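Local structure of dual function macrocyclase-peptidase POPB (Galerina marginata, 5N4B) at residues G580-M585 with L639-N644; G603-L608 with S622-P627; Q618-E623 with G663-M668. The protein cleaves peptide bonds after prolyl residues and macrocyclises peptide precursors in the biosynthesis of the highly toxic amanitin toxins. The protein carries 1 engineered substitution. One frame throughout, in Å; residues are numbered along the deposited sequence.

Contact 1: G580-M585 with L639-N644; sequences GGLLVM and LSPVHN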
loop_
_atom_site.group_PDB
_atom_site.type_symbol
_atom_site.label_atom_id
_atom_site.label_comp_id
_atom_site.label_asym_id
_atom_site.label_seq_id
_atom_site.Cartn_x
_atom_site.Cartn_y
_atom_site.Cartn_z
ATOM N N GLY A 580 9.157 1.531 -5.760
ATOM C CA GLY A 580 9.924 0.331 -6.063
ATOM C C GLY A 580 10.271 0.238 -7.532
ATOM O O GLY A 580 11.269 -0.391 -7.896
ATOM N N GLY A 581 9.445 0.831 -8.410
ATOM C CA GLY A 581 9.797 0.848 -9.839
ATOM C C GLY A 581 10.914 1.816 -10.127
ATOM O O GLY A 581 11.812 1.549 -10.940
ATOM N N LEU A 582 10.897 2.962 -9.459
ATOM C CA LEU A 582 12.034 3.878 -9.463
ATOM C C LEU A 582 13.292 3.174 -8.976
ATOM O O LEU A 582 14.376 3.301 -9.557
ATOM C CB LEU A 582 11.740 5.080 -8.545
ATOM C CG LEU A 582 12.929 5.969 -8.222
ATOM C CD1 LEU A 582 13.545 6.665 -9.445
ATOM C CD2 LEU A 582 12.522 7.057 -7.193
ATOM N N LEU A 583 13.152 2.428 -7.890
ATOM C CA LEU A 583 14.263 1.656 -7.356
ATOM C C LEU A 583 14.846 0.740 -8.420
ATOM O O LEU A 583 16.071 0.683 -8.602
ATOM C CB LEU A 583 13.791 0.885 -6.129
ATOM C CG LEU A 583 14.817 -0.040 -5.501
ATOM C CD1 LEU A 583 15.945 0.750 -4.857
ATOM C CD2 LEU A 583 14.143 -0.933 -4.477
ATOM N N VAL A 584 13.992 -0.004 -9.111
ATOM C CA VAL A 584 14.455 -0.918 -10.161
ATOM C C VAL A 584 15.133 -0.176 -11.308
ATOM O O VAL A 584 16.217 -0.561 -11.756
ATOM C CB VAL A 584 13.312 -1.814 -10.631
ATOM C CG1 VAL A 584 13.669 -2.582 -11.874
ATOM C CG2 VAL A 584 12.954 -2.764 -9.540
ATOM N N MET A 585 14.501 0.882 -11.801
ATOM C CA MET A 585 15.019 1.608 -12.973
ATOM C C MET A 585 16.333 2.286 -12.645
ATOM O O MET A 585 17.289 2.190 -13.416
ATOM C CB MET A 585 13.974 2.615 -13.472
ATOM C CG MET A 585 12.801 1.885 -14.143
ATOM S SD MET A 585 11.579 2.914 -14.980
ATOM C CE MET A 585 10.433 3.233 -13.641
ATOM N N LEU A 639 20.762 11.132 -9.969
ATOM C CA LEU A 639 20.010 9.942 -9.629
ATOM C C LEU A 639 18.853 9.669 -10.584
ATOM O O LEU A 639 18.349 8.542 -10.622
ATOM C CB LEU A 639 19.449 10.106 -8.212
ATOM C CG LEU A 639 18.953 8.870 -7.514
ATOM C CD1 LEU A 639 20.131 7.901 -7.357
ATOM C CD2 LEU A 639 18.422 9.313 -6.149
ATOM N N SER A 640 18.366 10.659 -11.305
ATOM C CA SER A 640 17.124 10.507 -12.079
ATOM C C SER A 640 17.316 9.494 -13.191
ATOM O O SER A 640 18.151 9.736 -14.070
ATOM C CB SER A 640 16.842 11.829 -12.728
ATOM O OG SER A 640 15.655 11.748 -13.473
ATOM N N PRO A 641 16.590 8.384 -13.227
ATOM C CA PRO A 641 16.916 7.341 -14.217
ATOM C C PRO A 641 16.806 7.816 -15.647
ATOM O O PRO A 641 17.662 7.470 -16.464
ATOM C CB PRO A 641 15.918 6.210 -13.864
ATOM C CG PRO A 641 15.676 6.416 -12.389
ATOM C CD PRO A 641 15.689 7.895 -12.173
ATOM N N VAL A 642 15.804 8.618 -15.975
ATOM C CA VAL A 642 15.616 9.093 -17.347
ATOM C C VAL A 642 16.790 9.927 -17.810
ATOM O O VAL A 642 16.997 10.048 -19.015
ATOM C CB VAL A 642 14.310 9.914 -17.384
ATOM C CG1 VAL A 642 14.224 10.834 -18.595
ATOM C CG2 VAL A 642 13.076 8.985 -17.353
ATOM N N HIS A 643 17.560 10.501 -16.893
ATOM C CA HIS A 643 18.657 11.403 -17.232
ATOM C C HIS A 643 20.039 10.797 -17.095
ATOM O O HIS A 643 21.015 11.525 -17.286
ATOM C CB HIS A 643 18.544 12.677 -16.409
ATOM C CG HIS A 643 17.235 13.347 -16.611
ATOM N ND1 HIS A 643 16.161 13.187 -15.759
ATOM C CD2 HIS A 643 16.782 14.081 -17.653
ATOM C CE1 HIS A 643 15.117 13.807 -16.258
ATOM N NE2 HIS A 643 15.468 14.368 -17.408
ATOM N N ASN A 644 20.150 9.500 -16.800
ATOM C CA ASN A 644 21.437 8.880 -16.551
ATOM C C ASN A 644 21.686 7.623 -17.366
ATOM O O ASN A 644 22.586 6.846 -17.037
ATOM C CB ASN A 644 21.616 8.673 -15.060
ATOM C CG ASN A 644 21.877 9.985 -14.368
ATOM O OD1 ASN A 644 23.011 10.506 -14.385
ATOM N ND2 ASN A 644 20.830 10.603 -13.838
#

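Contact 2: G603-L608 with S622-P627; sequences GGVADL and SEYGNP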
loop_
_atom_site.group_PDB
_atom_site.type_symbol
_atom_site.label_atom_id
_atom_site.label_comp_id
_atom_site.label_asym_id
_atom_site.label_seq_id
_atom_site.Cartn_x
_atom_site.Cartn_y
_atom_site.Cartn_z
ATOM N N GLY A 603 4.830 0.481 -12.770
ATOM C CA GLY A 603 4.305 1.798 -12.426
ATOM C C GLY A 603 5.275 2.712 -11.718
ATOM O O GLY A 603 4.894 3.407 -10.758
ATOM N N GLY A 604 6.522 2.738 -12.174
ATOM C CA GLY A 604 7.581 3.411 -11.457
ATOM C C GLY A 604 7.764 4.872 -11.799
ATOM O O GLY A 604 7.483 5.343 -12.915
ATOM N N VAL A 605 8.255 5.626 -10.820
ATOM C CA VAL A 605 8.747 6.985 -11.075
ATOM C C VAL A 605 10.090 6.843 -11.789
ATOM O O VAL A 605 10.857 5.918 -11.508
ATOM C CB VAL A 605 8.902 7.746 -9.751
ATOM C CG1 VAL A 605 9.563 9.059 -9.938
ATOM C CG2 VAL A 605 7.549 7.886 -9.063
ATOM N N ALA A 606 10.385 7.734 -12.734
ATOM C CA ALA A 606 11.665 7.680 -13.451
ATOM C C ALA A 606 12.181 9.034 -13.898
ATOM O O ALA A 606 13.409 9.185 -14.086
ATOM C CB ALA A 606 11.579 6.755 -14.663
ATOM N N ASP A 607 11.300 10.013 -14.084
ATOM C CA ASP A 607 11.707 11.379 -14.424
ATOM C C ASP A 607 11.701 12.138 -13.101
ATOM O O ASP A 607 10.678 12.661 -12.660
ATOM C CB ASP A 607 10.795 11.987 -15.469
ATOM C CG ASP A 607 11.228 13.381 -15.848
ATOM O OD1 ASP A 607 11.999 14.017 -15.095
ATOM O OD2 ASP A 607 10.765 13.872 -16.909
ATOM N N LEU A 608 12.848 12.159 -12.424
ATOM C CA LEU A 608 12.925 12.821 -11.125
ATOM C C LEU A 608 13.126 14.333 -11.245
ATOM O O LEU A 608 13.173 15.019 -10.215
ATOM C CB LEU A 608 14.036 12.241 -10.261
ATOM C CG LEU A 608 13.814 10.949 -9.550
ATOM C CD1 LEU A 608 15.017 10.671 -8.653
ATOM C CD2 LEU A 608 12.561 10.964 -8.695
ATOM N N SER A 622 9.121 15.855 -0.217
ATOM C CA SER A 622 9.694 15.462 1.067
ATOM C C SER A 622 10.509 14.181 0.962
ATOM O O SER A 622 11.310 13.898 1.861
ATOM C CB SER A 622 8.590 15.300 2.098
ATOM O OG SER A 622 7.642 14.377 1.672
ATOM N N GLU A 623 10.321 13.394 -0.095
ATOM C CA GLU A 623 11.045 12.164 -0.342
ATOM C C GLU A 623 12.243 12.309 -1.262
ATOM O O GLU A 623 13.277 11.686 -1.022
ATOM C CB GLU A 623 10.128 11.099 -0.942
ATOM C CG GLU A 623 10.719 9.700 -0.943
ATOM C CD GLU A 623 10.853 9.048 0.459
ATOM O OE1 GLU A 623 10.292 9.602 1.417
ATOM O OE2 GLU A 623 11.548 7.997 0.565
ATOM N N TYR A 624 12.127 13.105 -2.316
ATOM C CA TYR A 624 13.136 13.192 -3.373
ATOM C C TYR A 624 13.891 14.516 -3.403
ATOM O O TYR A 624 14.951 14.575 -4.044
ATOM C CB TYR A 624 12.464 12.982 -4.734
ATOM C CG TYR A 624 11.687 11.699 -4.901
ATOM C CD1 TYR A 624 12.209 10.520 -4.470
ATOM C CD2 TYR A 624 10.449 11.689 -5.511
ATOM C CE1 TYR A 624 11.511 9.331 -4.605
ATOM C CE2 TYR A 624 9.739 10.520 -5.660
ATOM C CZ TYR A 624 10.287 9.340 -5.199
ATOM O OH TYR A 624 9.501 8.242 -5.384
ATOM N N GLY A 625 13.372 15.569 -2.778
ATOM C CA GLY A 625 13.873 16.908 -3.014
ATOM C C GLY A 625 13.062 17.636 -4.078
ATOM O O GLY A 625 12.200 17.077 -4.761
ATOM N N ASN A 626 13.387 18.916 -4.245
ATOM C CA ASN A 626 12.679 19.790 -5.165
ATOM C C ASN A 626 13.599 20.130 -6.339
ATOM O O ASN A 626 14.595 20.848 -6.153
ATOM C CB ASN A 626 12.243 21.064 -4.448
ATOM C CG ASN A 626 11.336 21.921 -5.291
ATOM O OD1 ASN A 626 11.340 21.852 -6.539
ATOM N ND2 ASN A 626 10.555 22.763 -4.618
ATOM N N PRO A 627 13.324 19.634 -7.543
ATOM C CA PRO A 627 14.188 19.930 -8.698
ATOM C C PRO A 627 14.339 21.394 -9.003
ATOM O O PRO A 627 15.316 21.737 -9.671
ATOM C CB PRO A 627 13.489 19.223 -9.867
ATOM C CG PRO A 627 12.627 18.122 -9.238
ATOM C CD PRO A 627 12.198 18.736 -7.900
#

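Contact 3: Q618-E623 with G663-M668; sequences QAWISE and GRVVPM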
loop_
_atom_site.group_PDB
_atom_site.type_symbol
_atom_site.label_atom_id
_atom_site.label_comp_id
_atom_site.label_asym_id
_atom_site.label_seq_id
_atom_site.Cartn_x
_atom_site.Cartn_y
_atom_site.Cartn_z
ATOM N N GLN A 618 3.837 16.546 -6.230
ATOM C CA GLN A 618 4.442 17.565 -5.377
ATOM C C GLN A 618 4.602 17.084 -3.937
ATOM O O GLN A 618 5.521 17.517 -3.220
ATOM C CB GLN A 618 3.628 18.867 -5.438
ATOM C CG GLN A 618 2.323 18.816 -4.715
ATOM C CD GLN A 618 1.340 17.803 -5.298
ATOM O OE1 GLN A 618 1.280 17.572 -6.535
ATOM N NE2 GLN A 618 0.520 17.230 -4.414
ATOM N N ALA A 619 3.732 16.185 -3.498
ATOM C CA ALA A 619 3.824 15.630 -2.144
ATOM C C ALA A 619 5.088 14.831 -1.936
ATOM O O ALA A 619 5.481 14.607 -0.777
ATOM C CB ALA A 619 2.617 14.767 -1.872
ATOM N N TRP A 620 5.752 14.391 -3.009
ATOM C CA TRP A 620 6.966 13.598 -2.878
ATOM C C TRP A 620 8.240 14.439 -2.801
ATOM O O TRP A 620 9.337 13.872 -2.745
ATOM C CB TRP A 620 7.099 12.618 -4.039
ATOM C CG TRP A 620 5.890 11.839 -4.356
ATOM C CD1 TRP A 620 4.864 11.493 -3.531
ATOM C CD2 TRP A 620 5.575 11.332 -5.647
ATOM N NE1 TRP A 620 3.918 10.791 -4.242
ATOM C CE2 TRP A 620 4.340 10.675 -5.547
ATOM C CE3 TRP A 620 6.222 11.374 -6.878
ATOM C CZ2 TRP A 620 3.736 10.075 -6.663
ATOM C CZ3 TRP A 620 5.628 10.793 -7.974
ATOM C CH2 TRP A 620 4.409 10.171 -7.867
ATOM N N ILE A 621 8.139 15.756 -2.820
ATOM C CA ILE A 621 9.306 16.585 -2.559
ATOM C C ILE A 621 9.926 16.251 -1.207
ATOM O O ILE A 621 11.152 16.319 -1.057
ATOM C CB ILE A 621 8.924 18.061 -2.700
ATOM C CG1 ILE A 621 8.723 18.373 -4.189
ATOM C CG2 ILE A 621 9.991 18.940 -2.110
ATOM C CD1 ILE A 621 8.080 19.756 -4.424
ATOM N N SER A 622 9.121 15.855 -0.217
ATOM C CA SER A 622 9.694 15.462 1.067
ATOM C C SER A 622 10.509 14.181 0.962
ATOM O O SER A 622 11.310 13.898 1.861
ATOM C CB SER A 622 8.590 15.300 2.098
ATOM O OG SER A 622 7.642 14.377 1.672
ATOM N N GLU A 623 10.321 13.394 -0.095
ATOM C CA GLU A 623 11.045 12.164 -0.342
ATOM C C GLU A 623 12.243 12.309 -1.262
ATOM O O GLU A 623 13.277 11.686 -1.022
ATOM C CB GLU A 623 10.128 11.099 -0.942
ATOM C CG GLU A 623 10.719 9.700 -0.943
ATOM C CD GLU A 623 10.853 9.048 0.459
ATOM O OE1 GLU A 623 10.292 9.602 1.417
ATOM O OE2 GLU A 623 11.548 7.997 0.565
ATOM N N GLY A 663 -3.049 7.410 -11.849
ATOM C CA GLY A 663 -2.982 8.796 -11.417
ATOM C C GLY A 663 -2.044 9.034 -10.269
ATOM O O GLY A 663 -1.782 10.183 -9.904
ATOM N N ARG A 664 -1.580 7.964 -9.662
ATOM C CA ARG A 664 -0.591 8.059 -8.595
ATOM C C ARG A 664 0.767 8.340 -9.212
ATOM O O ARG A 664 1.391 9.365 -8.910
ATOM C CB ARG A 664 -0.576 6.757 -7.812
ATOM C CG ARG A 664 0.429 6.717 -6.630
ATOM C CD ARG A 664 0.563 5.263 -6.090
ATOM N NE ARG A 664 1.520 5.119 -4.987
ATOM C CZ ARG A 664 1.847 3.944 -4.435
ATOM N NH1 ARG A 664 1.314 2.814 -4.908
ATOM N NH2 ARG A 664 2.718 3.887 -3.427
ATOM N N VAL A 665 1.218 7.442 -10.101
ATOM C CA VAL A 665 2.433 7.641 -10.878
ATOM C C VAL A 665 2.002 7.644 -12.328
ATOM O O VAL A 665 1.696 6.594 -12.908
ATOM C CB VAL A 665 3.477 6.557 -10.624
ATOM C CG1 VAL A 665 4.672 6.869 -11.470
ATOM C CG2 VAL A 665 3.834 6.419 -9.151
ATOM N N VAL A 666 2.017 8.810 -12.948
ATOM C CA VAL A 666 1.599 8.849 -14.344
ATOM C C VAL A 666 2.558 8.036 -15.222
ATOM O O VAL A 666 3.781 8.019 -14.972
ATOM C CB VAL A 666 1.459 10.301 -14.856
ATOM C CG1 VAL A 666 0.244 10.986 -14.235
ATOM C CG2 VAL A 666 2.706 11.098 -14.597
ATOM N N PRO A 667 2.047 7.347 -16.240
ATOM C CA PRO A 667 2.868 6.407 -17.009
ATOM C C PRO A 667 3.927 7.058 -17.876
ATOM O O PRO A 667 4.828 6.343 -18.338
ATOM C CB PRO A 667 1.840 5.636 -17.837
ATOM C CG PRO A 667 0.658 6.550 -17.879
ATOM C CD PRO A 667 0.645 7.262 -16.597
ATOM N N MET A 668 3.890 8.380 -18.086
ATOM C CA MET A 668 4.955 9.040 -18.839
ATOM C C MET A 668 6.324 8.760 -18.256
ATOM O O MET A 668 7.287 8.735 -18.997
ATOM C CB MET A 668 4.700 10.546 -18.919
ATOM C CG MET A 668 4.940 11.317 -17.664
ATOM S SD MET A 668 6.656 11.872 -17.532
ATOM C CE MET A 668 6.709 12.526 -15.872
#

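Contact 1: G580-M585 with L639-N644
Pro641 lays its ring against the flank of helix 579-590, where Leu582 and Met585 stand about one turn apart. In the alpha/beta-hydrolase fold this is the helix that leaves the nucleophile elbow: the catalytic serine position, occupied here by the engineered Ala578, lies just ahead of it, and the slim Gly580 and Gly581 belong to its buried first part.

Along the loop between helix 630-636 and strand 653-659, Leu639 comes first and touches Phe551, an aromatic neighbour it shares with Leu582. Ser640 turns away from the helix and serves polar partners in its own loop and in loop 603-608. Its OG lies 2.7 Å from His643 ND1, with either able to donate, and is also hydrogen-bonded to Leu608 N.

Pro641 then carries the contact. A proline suits this buried bend, since its ring restricts phi to near the -61° found here and it brings no N-H needing a partner. Leu582 has its CG opposite the backbone N across the CA-CB bond (chi1 168°); its side chain crosses that of Pro641 at about a right angle and brings CD1 to 3.6 Å from Pro641 CG. Met585 meets the ring with the root of its side chain, its CB 4.1 Å from Pro641 CB, and the flexible thioether beyond leads away. Phe673 of helix 668-680 touches both Met585 and Pro641.

Val642 continues the apolar surface onto Phe673 and places CG1 on one face of the His643 imidazole, toward its rim. The turn is closed at Ser640 O, which accepts His643 N at 3.0 Å and, from the opposite face of its carbonyl plane, Asn644 ND2 at 2.8 Å, a nearly straight bond (165°) lying in the plane of the Asn644 amide.

Contact 2: G603-L608 with S622-P627
The phenol ring of Tyr624 is covered on one face by Leu608, whose CD2 methyl sits 4.0 Å from the ring centroid and only 15° off its normal, a CH-pi contact with the methyl over the face. Leu608 CG lies opposite its own carbonyl carbon (chi1 -79°), which brings the isobutyl end over the ring. On the opposite face lies Glu623 CB, 4.1 Å above the plane and shifted toward the rim. The ring is thus held between aliphatic carbons on both faces, while Phe611 joins it in an edge-to-face pair.

Val605 approaches Tyr624 from the opposite direction and meets its far end, with CG2 at 4.2 Å from Tyr624 OH. That hydroxyl is not left to the apolar valine: it is hydrogen-bonded to Asn579 OD1. Tyrosine therefore suits the place twice over, giving broad faces for packing and a polar tip that reaches the start of helix 579-590, right after the engineered Ala578.

In the alpha/beta-hydrolase fold, residues 603-608 form the loop leaving the carboxyl end of strand 598-602 of the eight-stranded sheet, and the contact packs this loop against the short helix 621-624. The helix ends at Tyr624, and Gly625 is the first residue to leave it; its positive phi of 95° with an extended psi would press any side chain against Tyr624 O, a conformation open to glycine.

Past this turn the chain comes back to the loop through Pro627. Its CG lies 3.3 Å from Leu608 O, a buried carbonyl oxygen with no hydrogen-bonding partner in the model. Ile636 of helix 630-636 touches the side chains of both Leu608 and Pro627.

Contact 3: Q618-E623 with G663-M668
Beside the loop that carries the catalytic aspartate Asp662, the Trp620 indole turns its edge to Arg664 O and also touches a methyl of Val665. Trp620 ends a 3-10 turn just before helix 621-624; its carbonyl O accepts Glu623 N at 2.9 Å, a bond that carries the turn into the helix. With CG beside the backbone N (chi1 -48°), the indole is thrown out toward the loop, a span that tryptophan can bridge although the closest CA atoms, of Trp620 and Val665, are 11.0 Å apart.

The benzo corner does the touching. Trp620 CZ2 and CH2 each lie 3.3 Å from Arg664 O, which stands at the ring edge near its plane, where weakly positive ring C-H groups face the carbonyl oxygen. The Val665 side chain crosses that of Trp620 at about a right angle, its CG2 4.0 Å from Trp620 CH2; a compact branched residue suits this inner position. The exposed Arg664 side chain, fully extended, runs at the margin of the contact and comes close to the side chains of Asp662 and the engineered Ala578.

The same loop holds the aspartate: Val665 N is hydrogen-bonded to Asp662 OD1. Phe500, edge-to-face with Trp620, and Phe611 add aromatic surface. A hydrophobic wall of tryptophan, phenylalanine and valine next to the charge relay is consistent with the proline-accepting S1 pocket characteristic of S9A prolyl oligopeptidases.

How the contacts relate
All three contacts lie in the hydrolase domain near the charge relay, contact 3 closest to it, and none has a hydrogen bond between its two segments. Contacts 1 and 2 are buried; contact 3 is partly open, with exposed Arg664 at its margin. Contact 1 is purely aliphatic, contact 2 adds a methyl over an aromatic face, and contact 3 sets an indole edge against a carbonyl. Contacts 2 and 3 share helix 621-624, and Val605 CG2 packs on Trp620 CZ3 at 3.7 Å. Loop 603-608 also joins contact 1, through a probable hydrogen bond from Val642 N to Ala606 O (3.1 Å), so it links the other two, which do not touch.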